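Local coordinates for protein citryl-spermidine/3,4-dihydroxybenzoyl-citryl-spermidine:spermidine ligase (Bacillus anthracis, PDB 3TO3) that catalyses the ATP-dependent condensation of spermidine with citryl-spermidine or its dihydroxybenzoyl derivative in the biosynthesis of the siderophore petrobactin, at residues Ala323-Leu328 with Lys458-Gly463; Ile434-His439 with Glu462-Tyr467. All blocks are in the same frame, centred on the assembly; numbering follows the deposited sequence.

How the interactions relate
Both interactions involve the loop that leaves strand 451-457 and runs on into strand 465-467, and they share Glu462 and Gly463. Interaction 1 packs the start of this loop, beside Asp459 of the magnesium site, against helix 315-333; interaction 2 pairs its continuation with the chain that follows helix 410-432. Their centres lie about 9 Å apart. The two meet around Leu328, whose CD1 is 3.8 Å from Leu464 CD1 and 3.9 Å from Leu436 CD2, and again where Trp327 and Phe466 stack edge-to-face. Glu462, common to both, brings OE2 to 2.7 Å from ATP O2B. The nucleotide-facing turn is backed by the helix and tied to the short sheet.

Interaction 1 (Ala323-Leu328 with Lys458-Gly463); sequences AISNWL and KDFHEG. With ATP (adenosine-5'-triphosphate), chain E.
Phe460 sits against Ile324, Ser325 and Leu328 of helix 315-333, directly after the magnesium-site residue Asp459. The Asp459-Phe460 pair is reminiscent of the Asp-Phe-Gly motif of protein kinases, consistent with the kinase-like clan of the IucA/IucC family; here His461 stands in the third place. The packing is mainly apolar. Leu328 puts CD1 over one face of the Phe460 ring, displaced toward the rim, in a CH-pi contact 3.9 Å from the centroid and 21° off the normal; the backbone carbon of Lys458 lies over the rim of the opposite face. With CG2 opposite the backbone N (chi1 -70°), Ile324 turns that branch to Phe460 CB at 4.0 Å.

Glu349 on strand 345-355 holds both sides: it accepts a hydrogen bond from Phe460 N and a weak one from His461 N, and its own backbone N is bonded to Ser325 OG. Asp459, of the magnesium site with Gln441 and Asn442, makes salt bridges through OD1 with Lys299 and Arg371, and through OD2 with Lys458 NZ (3.6 Å). Toward ATP, Asp459 OD2 comes to 2.5 Å from O3B and Glu462 OE2 to 2.7 Å from O2B. At the edge of the Phe460 ring, near its plane, Ser325 OG approaches CD2 to 3.7 Å.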
# COMPACT_ATOMS: atom_id res chain seq x y z
N ALA B 323 -8.36 -30.28 13.29
CA ALA B 323 -9.57 -31.12 13.44
C ALA B 323 -10.18 -31.53 12.12
O ALA B 323 -10.73 -32.62 12.00
CB ALA B 323 -10.63 -30.43 14.30
N ILE B 324 -10.09 -30.65 11.12
CA ILE B 324 -10.59 -31.01 9.81
C ILE B 324 -9.73 -32.14 9.24
O ILE B 324 -10.25 -33.10 8.64
CB ILE B 324 -10.66 -29.81 8.86
CG1 ILE B 324 -11.77 -28.85 9.30
CG2 ILE B 324 -10.90 -30.26 7.42
CD1 ILE B 324 -11.86 -27.57 8.44
N SER B 325 -8.42 -32.09 9.45
CA SER B 325 -7.56 -33.11 8.85
C SER B 325 -7.77 -34.47 9.53
O SER B 325 -7.80 -35.49 8.85
CB SER B 325 -6.09 -32.69 8.80
OG SER B 325 -5.90 -31.67 7.85
N ASN B 326 -7.93 -34.48 10.85
CA ASN B 326 -8.21 -35.72 11.58
C ASN B 326 -9.53 -36.33 11.10
O ASN B 326 -9.61 -37.53 10.83
CB ASN B 326 -8.23 -35.48 13.09
CG ASN B 326 -8.69 -36.70 13.89
OD1 ASN B 326 -9.66 -36.63 14.66
ND2 ASN B 326 -7.99 -37.83 13.73
N TRP B 327 -10.55 -35.49 10.97
CA TRP B 327 -11.83 -35.90 10.43
C TRP B 327 -11.74 -36.52 9.02
O TRP B 327 -12.32 -37.58 8.76
CB TRP B 327 -12.75 -34.69 10.36
CG TRP B 327 -14.10 -34.96 9.81
CD1 TRP B 327 -14.93 -36.00 10.15
CD2 TRP B 327 -14.84 -34.15 8.88
NE1 TRP B 327 -16.12 -35.89 9.47
CE2 TRP B 327 -16.09 -34.77 8.69
CE3 TRP B 327 -14.56 -32.97 8.19
CZ2 TRP B 327 -17.06 -34.24 7.84
CZ3 TRP B 327 -15.52 -32.46 7.35
CH2 TRP B 327 -16.76 -33.09 7.19
N LEU B 328 -11.05 -35.85 8.09
CA LEU B 328 -10.92 -36.40 6.73
C LEU B 328 -10.11 -37.67 6.76
O LEU B 328 -10.41 -38.62 6.05
CB LEU B 328 -10.25 -35.42 5.76
CG LEU B 328 -11.12 -34.24 5.39
CD1 LEU B 328 -10.27 -33.25 4.60
CD2 LEU B 328 -12.34 -34.74 4.61
N LYS B 458 -4.44 -31.49 -0.82
CA LYS B 458 -3.99 -30.58 0.23
C LYS B 458 -4.89 -29.36 0.27
O LYS B 458 -5.79 -29.23 -0.57
CB LYS B 458 -2.53 -30.18 0.03
CG LYS B 458 -2.19 -29.55 -1.35
CD LYS B 458 -0.69 -29.18 -1.36
CE LYS B 458 -0.26 -28.36 -2.60
NZ LYS B 458 -0.86 -26.98 -2.60
N ASP B 459 -4.60 -28.46 1.23
CA ASP B 459 -5.38 -27.26 1.51
C ASP B 459 -6.86 -27.49 1.81
O ASP B 459 -7.72 -27.15 0.99
CB ASP B 459 -5.21 -26.22 0.40
CG ASP B 459 -3.85 -25.52 0.45
OD1 ASP B 459 -3.36 -25.24 1.57
OD2 ASP B 459 -3.27 -25.27 -0.62
N PHE B 460 -7.14 -28.14 2.94
CA PHE B 460 -8.49 -28.36 3.51
C PHE B 460 -9.07 -27.22 4.35
O PHE B 460 -10.27 -26.98 4.38
CB PHE B 460 -8.48 -29.65 4.33
CG PHE B 460 -7.75 -30.75 3.63
CD1 PHE B 460 -8.06 -31.06 2.32
CD2 PHE B 460 -6.69 -31.41 4.25
CE1 PHE B 460 -7.37 -32.07 1.66
CE2 PHE B 460 -5.98 -32.40 3.59
CZ PHE B 460 -6.32 -32.73 2.29
N HIS B 461 -8.20 -26.53 5.08
CA HIS B 461 -8.67 -25.69 6.14
C HIS B 461 -9.60 -24.57 5.64
O HIS B 461 -10.57 -24.22 6.32
CB HIS B 461 -7.49 -25.14 6.94
CG HIS B 461 -6.71 -24.11 6.21
ND1 HIS B 461 -5.76 -24.42 5.26
CD2 HIS B 461 -6.75 -22.76 6.27
CE1 HIS B 461 -5.24 -23.31 4.77
NE2 HIS B 461 -5.83 -22.28 5.36
N GLU B 462 -9.25 -23.95 4.52
CA GLU B 462 -10.12 -22.91 3.93
C GLU B 462 -11.25 -23.38 3.00
O GLU B 462 -12.38 -22.90 3.11
CB GLU B 462 -9.27 -21.86 3.22
CG GLU B 462 -8.24 -22.45 2.24
CD GLU B 462 -7.24 -21.41 1.75
OE1 GLU B 462 -7.36 -20.23 2.15
OE2 GLU B 462 -6.34 -21.79 0.95
N GLY B 463 -10.94 -24.31 2.10
CA GLY B 463 -11.80 -24.61 0.96
C GLY B 463 -13.01 -25.53 1.07
O GLY B 463 -14.05 -25.31 0.44
PB ATP E . -2.54 -21.53 -0.65
O1B ATP E . -1.50 -20.71 0.07
O2B ATP E . -3.87 -21.38 0.03
O3B ATP E . -2.08 -23.03 -0.69
PA ATP E . -3.12 -19.64 -2.52
O1A ATP E . -2.77 -18.70 -1.38
O2A ATP E . -4.61 -19.64 -2.85
O3A ATP E . -2.68 -21.08 -2.15
O5' ATP E . -2.31 -19.16 -3.78
C5' ATP E . -1.89 -20.06 -4.74
C4' ATP E . -1.52 -19.53 -6.00
O4' ATP E . -1.57 -20.58 -7.02
C3' ATP E . -2.48 -18.49 -6.43
O3' ATP E . -1.83 -17.29 -6.62
C2' ATP E . -3.04 -19.00 -7.70
O2' ATP E . -3.26 -17.97 -8.58
C1' ATP E . -1.96 -19.91 -8.18
N9 ATP E . -2.33 -20.81 -9.24
C8 ATP E . -1.64 -20.96 -10.38
N7 ATP E . -2.26 -21.88 -11.12
C5 ATP E . -3.36 -22.32 -10.46
C6 ATP E . -4.35 -23.27 -10.77
N6 ATP E . -4.29 -23.96 -12.03
N1 ATP E . -5.34 -23.50 -9.88
C2 ATP E . -5.37 -22.83 -8.71
N3 ATP E . -4.43 -21.91 -8.38
C4 ATP E . -3.41 -21.64 -9.24

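Interaction 2 (Ile434-His439 with Glu462-Tyr467); sequences IALESH and EGLEFY
Leu436 and Leu464 cross at a slant and meet through single methyl branches, CD2 of Leu436 lying 3.7 Å from CD1 of Leu464. Although the side chain of Leu436 sets off away from the other segment, its end swings back; Leu464, with CG trans to the backbone N (chi1 174°), reaches across to it. Leu464 CD1 also touches Ile434 CG2, more loosely, at 4.3 Å. On the same face of the sheet Ile434 CG1 lies against Phe466 CB, while the phenylalanine ring turns off toward Trp327.

Behind these side chains, strand 434-435 is an outer strand of a small three-stranded mixed sheet, with 465-467 in the middle and 497-498 on its far side. Ile434 and Phe466 are the antiparallel non-hydrogen-bonded pair, Ala435 and Glu465 the hydrogen-bonded one: Ala435 N gives to Glu465 O at 2.8 Å, and Glu465 N returns to Ala435 O at 2.9 Å. Both side chains of the latter pair meet Met507 of helix 502-528.

Beyond the strands, Glu437 stretches its extended chain alongside Gly463, and OE2 comes within 3.4 Å of Gly463 CA. The nearest atom of its side chain is about 6 Å from the magnesium ion, and OE2 is 5.2 Å from Glu462 OE2.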
# COMPACT_ATOMS: atom_id res chain seq x y z
N ILE B 434 -18.75 -34.93 0.78
CA ILE B 434 -17.70 -34.01 1.13
C ILE B 434 -17.04 -33.47 -0.14
O ILE B 434 -16.49 -34.23 -0.92
CB ILE B 434 -16.63 -34.73 1.95
CG1 ILE B 434 -17.20 -35.16 3.29
CG2 ILE B 434 -15.43 -33.85 2.16
CD1 ILE B 434 -16.19 -35.86 4.15
N ALA B 435 -17.08 -32.16 -0.36
CA ALA B 435 -16.41 -31.62 -1.53
C ALA B 435 -15.16 -30.85 -1.12
O ALA B 435 -15.24 -29.79 -0.51
CB ALA B 435 -17.33 -30.77 -2.32
N LEU B 436 -14.01 -31.43 -1.42
CA LEU B 436 -12.74 -30.76 -1.22
C LEU B 436 -12.66 -29.77 -2.34
O LEU B 436 -13.21 -30.01 -3.42
CB LEU B 436 -11.60 -31.77 -1.31
CG LEU B 436 -11.79 -32.89 -0.27
CD1 LEU B 436 -10.74 -33.96 -0.40
CD2 LEU B 436 -11.78 -32.28 1.12
N GLU B 437 -11.96 -28.66 -2.11
CA GLU B 437 -11.79 -27.71 -3.17
C GLU B 437 -10.73 -28.35 -4.07
O GLU B 437 -9.59 -28.59 -3.71
CB GLU B 437 -11.26 -26.41 -2.60
CG GLU B 437 -11.61 -25.17 -3.38
CD GLU B 437 -10.83 -23.95 -2.89
OE1 GLU B 437 -10.97 -22.87 -3.52
OE2 GLU B 437 -10.08 -24.06 -1.89
N SER B 438 -11.20 -28.63 -5.27
CA SER B 438 -10.60 -29.46 -6.29
C SER B 438 -9.84 -28.73 -7.40
O SER B 438 -9.70 -29.27 -8.49
CB SER B 438 -11.55 -30.55 -6.79
OG SER B 438 -12.91 -30.11 -6.78
N HIS B 439 -9.49 -27.47 -7.17
CA HIS B 439 -8.79 -26.73 -8.22
C HIS B 439 -7.39 -27.34 -8.42
O HIS B 439 -6.99 -28.28 -7.72
CB HIS B 439 -8.65 -25.25 -7.86
CG HIS B 439 -9.95 -24.52 -7.65
ND1 HIS B 439 -10.28 -23.93 -6.45
CD2 HIS B 439 -10.96 -24.23 -8.50
CE1 HIS B 439 -11.45 -23.32 -6.56
NE2 HIS B 439 -11.88 -23.48 -7.80
N GLU B 462 -9.25 -23.95 4.52
CA GLU B 462 -10.12 -22.91 3.93
C GLU B 462 -11.25 -23.38 3.00
O GLU B 462 -12.38 -22.90 3.11
CB GLU B 462 -9.27 -21.86 3.22
CG GLU B 462 -8.24 -22.45 2.24
CD GLU B 462 -7.24 -21.41 1.75
OE1 GLU B 462 -7.36 -20.23 2.15
OE2 GLU B 462 -6.34 -21.79 0.95
N GLY B 463 -10.94 -24.31 2.10
CA GLY B 463 -11.80 -24.61 0.96
C GLY B 463 -13.01 -25.53 1.07
O GLY B 463 -14.05 -25.31 0.44
N LEU B 464 -12.86 -26.56 1.88
CA LEU B 464 -13.83 -27.64 1.99
C LEU B 464 -15.30 -27.24 2.25
O LEU B 464 -15.61 -26.39 3.09
CB LEU B 464 -13.32 -28.57 3.09
CG LEU B 464 -14.13 -29.74 3.57
CD1 LEU B 464 -13.15 -30.75 4.15
CD2 LEU B 464 -15.13 -29.29 4.60
N GLU B 465 -16.19 -27.85 1.48
CA GLU B 465 -17.61 -27.79 1.73
C GLU B 465 -18.16 -29.20 1.98
O GLU B 465 -17.60 -30.19 1.51
CB GLU B 465 -18.33 -27.14 0.55
CG GLU B 465 -17.95 -25.68 0.38
CD GLU B 465 -18.77 -24.94 -0.69
OE1 GLU B 465 -19.61 -25.55 -1.37
OE2 GLU B 465 -18.55 -23.72 -0.84
N PHE B 466 -19.25 -29.30 2.72
CA PHE B 466 -19.93 -30.58 2.90
C PHE B 466 -21.44 -30.43 3.03
O PHE B 466 -21.94 -29.37 3.40
CB PHE B 466 -19.35 -31.37 4.09
CG PHE B 466 -19.69 -30.80 5.42
CD1 PHE B 466 -20.92 -31.07 6.01
CD2 PHE B 466 -18.78 -30.01 6.11
CE1 PHE B 466 -21.24 -30.56 7.26
CE2 PHE B 466 -19.09 -29.48 7.36
CZ PHE B 466 -20.32 -29.76 7.93
N TYR B 467 -22.16 -31.49 2.67
CA TYR B 467 -23.60 -31.50 2.72
C TYR B 467 -23.99 -32.52 3.78
O TYR B 467 -23.86 -33.72 3.57
CB TYR B 467 -24.20 -31.84 1.35
CG TYR B 467 -25.72 -31.76 1.34
CD1 TYR B 467 -26.37 -30.59 1.72
CD2 TYR B 467 -26.50 -32.86 0.96
CE1 TYR B 467 -27.75 -30.53 1.73
CE2 TYR B 467 -27.89 -32.80 0.97
CZ TYR B 467 -28.51 -31.63 1.34
OH TYR B 467 -29.90 -31.55 1.36